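Local coordinates for protein salt-tolerant glutaminase (PDB 3AGD) that probably hydrolyses L-glutamine to L-glutamate and ammonium, as a salt-tolerant member of the glutaminase family, at residues R232-D244 with P256-P270. Numbering follows the deposited sequence.
Sequences RVVSVMTSSGMYD and PAKSGVAGGVLGALP
Val234 reaches the hairpin with CG1, which lies 3.7 Å from Pro256 CG and also meets the ring of Pro270; its anti placement to the backbone N (chi1 -176°) sends that methyl there. One turn on, Met237 extends onto the hairpin face, bending at chi3 (70°); its side chain crosses that of Leu266 at about a right angle, with CE a doubtfully close 3.2 Å from Leu266 CD1. Met237 O accepts a hydrogen bond from a water that accepts from Ala257 N, so this bridge occupies the edge strand's outward N-H. Thr238 lies alongside Pro256, OG1 3.2 Å from Pro256 CG, while the hydroxyl donates back to Val234 O (2.7 Å). Helix 227-240 thus packs on the edge hairpin of the five-stranded antiparallel sheet in the beta-lactamase-like glutaminase domain. Gly241 brings its CA to 3.2 Å from Ala257 O, a CA-H...O contact with no side chain between the backbones. Two waters link Gly241 O to Lys258 NZ, one weakly, and NZ also donates to Ser259 O (3.0 Å). Lys258 touches Ser64, which binds L-glutamate, consistent with the KSG element that accompanies an SxxK motif. Met242 folds CG and SD over the Ala257 carbonyl, with Trp249 packing against both residues.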
loop_
_atom_site.group_PDB
_atom_site.type_symbol
_atom_site.label_atom_id
_atom_site.label_comp_id
_atom_site.label_asym_id
_atom_site.label_seq_id
_atom_site.Cartn_x
_atom_site.Cartn_y
_atom_site.Cartn_z
ATOM N N ARG A 232 5.111 -9.045 -5.913
ATOM C CA ARG A 232 4.163 -9.853 -6.667
ATOM C C ARG A 232 3.405 -10.776 -5.721
ATOM O O ARG A 232 2.198 -10.971 -5.856
ATOM C CB ARG A 232 4.904 -10.683 -7.728
ATOM C CG ARG A 232 4.103 -11.858 -8.304
ATOM C CD ARG A 232 2.857 -11.422 -9.066
ATOM N NE ARG A 232 3.146 -10.927 -10.411
ATOM C CZ ARG A 232 3.487 -11.695 -11.447
ATOM N NH1 ARG A 232 3.589 -13.011 -11.310
ATOM N NH2 ARG A 232 3.718 -11.144 -12.630
ATOM N N VAL A 233 4.122 -11.335 -4.756
ATOM C CA VAL A 233 3.514 -12.254 -3.807
ATOM C C VAL A 233 2.486 -11.555 -2.932
ATOM O O VAL A 233 1.358 -12.030 -2.772
ATOM C CB VAL A 233 4.588 -12.913 -2.918
ATOM C CG1 VAL A 233 3.931 -13.743 -1.828
ATOM C CG2 VAL A 233 5.494 -13.795 -3.779
ATOM N N VAL A 234 2.861 -10.414 -2.371
ATOM C CA VAL A 234 1.927 -9.704 -1.518
ATOM C C VAL A 234 0.740 -9.184 -2.330
ATOM O O VAL A 234 -0.367 -9.099 -1.809
ATOM C CB VAL A 234 2.629 -8.567 -0.764
ATOM C CG1 VAL A 234 1.653 -7.897 0.191
ATOM C CG2 VAL A 234 3.825 -9.135 0.012
ATOM N N SER A 235 0.960 -8.853 -3.603
ATOM C CA SER A 235 -0.139 -8.382 -4.451
ATOM C C SER A 235 -1.161 -9.505 -4.617
ATOM O O SER A 235 -2.361 -9.297 -4.456
ATOM C CB SER A 235 0.363 -7.955 -5.841
ATOM O OG SER A 235 1.074 -6.727 -5.794
ATOM N N VAL A 236 -0.672 -10.701 -4.927
ATOM C CA VAL A 236 -1.541 -11.861 -5.117
ATOM C C VAL A 236 -2.282 -12.243 -3.831
ATOM O O VAL A 236 -3.433 -12.688 -3.877
ATOM C CB VAL A 236 -0.719 -13.054 -5.647
ATOM C CG1 VAL A 236 -1.566 -14.318 -5.690
ATOM C CG2 VAL A 236 -0.201 -12.720 -7.038
ATOM N N MET A 237 -1.624 -12.066 -2.687
ATOM C CA MET A 237 -2.240 -12.353 -1.393
ATOM C C MET A 237 -3.390 -11.366 -1.188
ATOM O O MET A 237 -4.480 -11.728 -0.745
ATOM C CB MET A 237 -1.219 -12.177 -0.257
ATOM C CG MET A 237 -0.250 -13.331 -0.058
ATOM S SD MET A 237 1.033 -12.921 1.168
ATOM C CE MET A 237 0.072 -12.907 2.683
ATOM N N THR A 238 -3.129 -10.109 -1.516
ATOM C CA THR A 238 -4.118 -9.056 -1.367
ATOM C C THR A 238 -5.377 -9.360 -2.174
ATOM O O THR A 238 -6.483 -9.358 -1.637
ATOM C CB THR A 238 -3.534 -7.700 -1.826
ATOM O OG1 THR A 238 -2.364 -7.401 -1.055
ATOM C CG2 THR A 238 -4.552 -6.579 -1.639
ATOM N N SER A 239 -5.203 -9.645 -3.460
ATOM C CA SER A 239 -6.331 -9.925 -4.346
ATOM C C SER A 239 -7.138 -11.192 -4.069
ATOM O O SER A 239 -8.363 -11.182 -4.206
ATOM C CB SER A 239 -5.852 -9.960 -5.802
ATOM O OG SER A 239 -5.329 -8.704 -6.189
ATOM N N SER A 240 -6.471 -12.277 -3.682
ATOM C CA SER A 240 -7.183 -13.536 -3.453
ATOM C C SER A 240 -6.987 -14.239 -2.116
ATOM O O SER A 240 -7.716 -15.185 -1.803
ATOM C CB SER A 240 -6.842 -14.518 -4.570
ATOM O OG SER A 240 -7.126 -13.935 -5.827
ATOM N N GLY A 241 -6.018 -13.790 -1.330
ATOM C CA GLY A 241 -5.781 -14.430 -0.045
ATOM C C GLY A 241 -6.995 -14.626 0.853
ATOM O O GLY A 241 -7.146 -15.681 1.477
ATOM N N MET A 242 -7.862 -13.619 0.928
ATOM C CA MET A 242 -9.051 -13.694 1.776
ATOM C C MET A 242 -10.323 -13.458 0.959
ATOM O O MET A 242 -11.277 -12.831 1.432
ATOM C CB MET A 242 -8.954 -12.642 2.884
ATOM C CG MET A 242 -7.715 -12.762 3.764
ATOM S SD MET A 242 -7.654 -14.300 4.698
ATOM C CE MET A 242 -8.941 -14.040 5.873
ATOM N N TYR A 243 -10.324 -13.984 -0.263
ATOM C CA TYR A 243 -11.423 -13.823 -1.211
ATOM C C TYR A 243 -12.838 -14.110 -0.716
ATOM O O TYR A 243 -13.767 -13.358 -1.017
ATOM C CB TYR A 243 -11.168 -14.693 -2.448
ATOM C CG TYR A 243 -11.884 -14.215 -3.691
ATOM C CD1 TYR A 243 -11.379 -13.149 -4.441
ATOM C CD2 TYR A 243 -13.064 -14.824 -4.122
ATOM C CE1 TYR A 243 -12.024 -12.702 -5.583
ATOM C CE2 TYR A 243 -13.721 -14.382 -5.271
ATOM C CZ TYR A 243 -13.195 -13.323 -5.995
ATOM O OH TYR A 243 -13.828 -12.881 -7.133
ATOM N N ASP A 244 -13.012 -15.200 0.022
ATOM C CA ASP A 244 -14.341 -15.568 0.496
ATOM C C ASP A 244 -14.666 -15.153 1.922
ATOM O O ASP A 244 -15.636 -15.641 2.507
ATOM C CB ASP A 244 -14.561 -17.078 0.327
ATOM C CG ASP A 244 -14.698 -17.490 -1.134
ATOM O OD1 ASP A 244 -15.544 -16.904 -1.843
ATOM O OD2 ASP A 244 -13.966 -18.399 -1.578
ATOM N N PRO A 256 -2.814 -7.704 3.788
ATOM C CA PRO A 256 -2.669 -8.891 2.938
ATOM C C PRO A 256 -2.551 -10.127 3.833
ATOM O O PRO A 256 -1.692 -10.176 4.708
ATOM C CB PRO A 256 -1.388 -8.597 2.167
ATOM C CG PRO A 256 -1.431 -7.092 2.011
ATOM C CD PRO A 256 -1.880 -6.634 3.384
ATOM N N ALA A 257 -3.414 -11.119 3.627
ATOM C CA ALA A 257 -3.372 -12.305 4.476
ATOM C C ALA A 257 -3.782 -13.611 3.817
ATOM O O ALA A 257 -4.338 -13.632 2.718
ATOM C CB ALA A 257 -4.231 -12.074 5.714
ATOM N N LYS A 258 -3.496 -14.705 4.516
ATOM C CA LYS A 258 -3.846 -16.044 4.056
ATOM C C LYS A 258 -4.007 -16.963 5.261
ATOM O O LYS A 258 -3.137 -17.016 6.134
ATOM C CB LYS A 258 -2.767 -16.612 3.134
ATOM C CG LYS A 258 -3.159 -17.947 2.502
ATOM C CD LYS A 258 -4.305 -17.761 1.514
ATOM C CE LYS A 258 -4.786 -19.082 0.927
ATOM N NZ LYS A 258 -5.679 -19.820 1.865
ATOM N N SER A 259 -5.123 -17.681 5.310
ATOM C CA SER A 259 -5.375 -18.608 6.404
ATOM C C SER A 259 -5.094 -20.048 5.966
ATOM O O SER A 259 -4.995 -20.340 4.769
ATOM C CB SER A 259 -6.830 -18.489 6.868
ATOM O OG SER A 259 -7.084 -19.320 7.992
ATOM N N GLY A 260 -4.961 -20.935 6.952
ATOM C CA GLY A 260 -4.720 -22.347 6.702
ATOM C C GLY A 260 -5.708 -23.122 7.562
ATOM O O GLY A 260 -5.976 -22.710 8.694
ATOM N N VAL A 261 -6.247 -24.230 7.053
ATOM C CA VAL A 261 -7.237 -25.007 7.803
ATOM C C VAL A 261 -6.774 -25.585 9.143
ATOM O O VAL A 261 -7.584 -26.117 9.899
ATOM C CB VAL A 261 -7.835 -26.160 6.943
ATOM C CG1 VAL A 261 -8.668 -25.578 5.801
ATOM C CG2 VAL A 261 -6.728 -27.045 6.386
ATOM N N ALA A 262 -5.483 -25.488 9.443
ATOM C CA ALA A 262 -4.979 -25.999 10.710
ATOM C C ALA A 262 -5.130 -24.930 11.789
ATOM O O ALA A 262 -4.885 -25.191 12.964
ATOM C CB ALA A 262 -3.518 -26.412 10.578
ATOM N N GLY A 263 -5.527 -23.725 11.379
ATOM C CA GLY A 263 -5.722 -22.642 12.329
ATOM C C GLY A 263 -4.751 -21.474 12.242
ATOM O O GLY A 263 -4.859 -20.525 13.014
ATOM N N GLY A 264 -3.815 -21.523 11.300
ATOM C CA GLY A 264 -2.847 -20.443 11.182
ATOM C C GLY A 264 -3.148 -19.386 10.135
ATOM O O GLY A 264 -3.520 -19.707 9.003
ATOM N N VAL A 265 -2.996 -18.121 10.514
ATOM C CA VAL A 265 -3.218 -17.016 9.587
ATOM C C VAL A 265 -1.917 -16.239 9.392
ATOM O O VAL A 265 -1.256 -15.858 10.357
ATOM C CB VAL A 265 -4.292 -16.027 10.087
ATOM C CG1 VAL A 265 -4.546 -14.962 9.014
ATOM C CG2 VAL A 265 -5.577 -16.765 10.413
ATOM N N LEU A 266 -1.564 -16.010 8.133
ATOM C CA LEU A 266 -0.354 -15.286 7.782
ATOM C C LEU A 266 -0.724 -13.883 7.304
ATOM O O LEU A 266 -1.633 -13.714 6.492
ATOM C CB LEU A 266 0.388 -16.054 6.684
ATOM C CG LEU A 266 1.731 -15.596 6.091
ATOM C CD1 LEU A 266 1.503 -14.890 4.785
ATOM C CD2 LEU A 266 2.485 -14.729 7.080
ATOM N N GLY A 267 -0.027 -12.881 7.827
ATOM C CA GLY A 267 -0.281 -11.509 7.434
ATOM C C GLY A 267 1.024 -10.840 7.047
ATOM O O GLY A 267 2.074 -11.139 7.621
ATOM N N ALA A 268 0.967 -9.945 6.068
ATOM C CA ALA A 268 2.159 -9.239 5.622
ATOM C C ALA A 268 1.766 -7.856 5.121
ATOM O O ALA A 268 1.269 -7.705 4.004
ATOM C CB ALA A 268 2.853 -10.026 4.519
ATOM N N LEU A 269 1.985 -6.852 5.965
ATOM C CA LEU A 269 1.655 -5.469 5.639
ATOM C C LEU A 269 2.943 -4.740 5.266
ATOM O O LEU A 269 3.760 -4.412 6.131
ATOM C CB LEU A 269 0.987 -4.801 6.843
ATOM C CG LEU A 269 0.547 -3.348 6.639
ATOM C CD1 LEU A 269 -0.411 -3.276 5.458
ATOM C CD2 LEU A 269 -0.110 -2.816 7.902
ATOM N N PRO A 270 3.136 -4.469 3.967
ATOM C CA PRO A 270 4.329 -3.788 3.462
ATOM C C PRO A 270 4.867 -2.630 4.287
ATOM O O PRO A 270 4.142 -1.695 4.625
ATOM C CB PRO A 270 3.908 -3.354 2.062
ATOM C CG PRO A 270 3.021 -4.486 1.640
ATOM C CD PRO A 270 2.169 -4.697 2.877
HETATM O O HOH W 1 -5.466 -10.618 1.646
HETATM O O HOH W 2 -7.460 -17.502 3.608
HETATM O O HOH W 3 -8.413 -18.544 0.740
#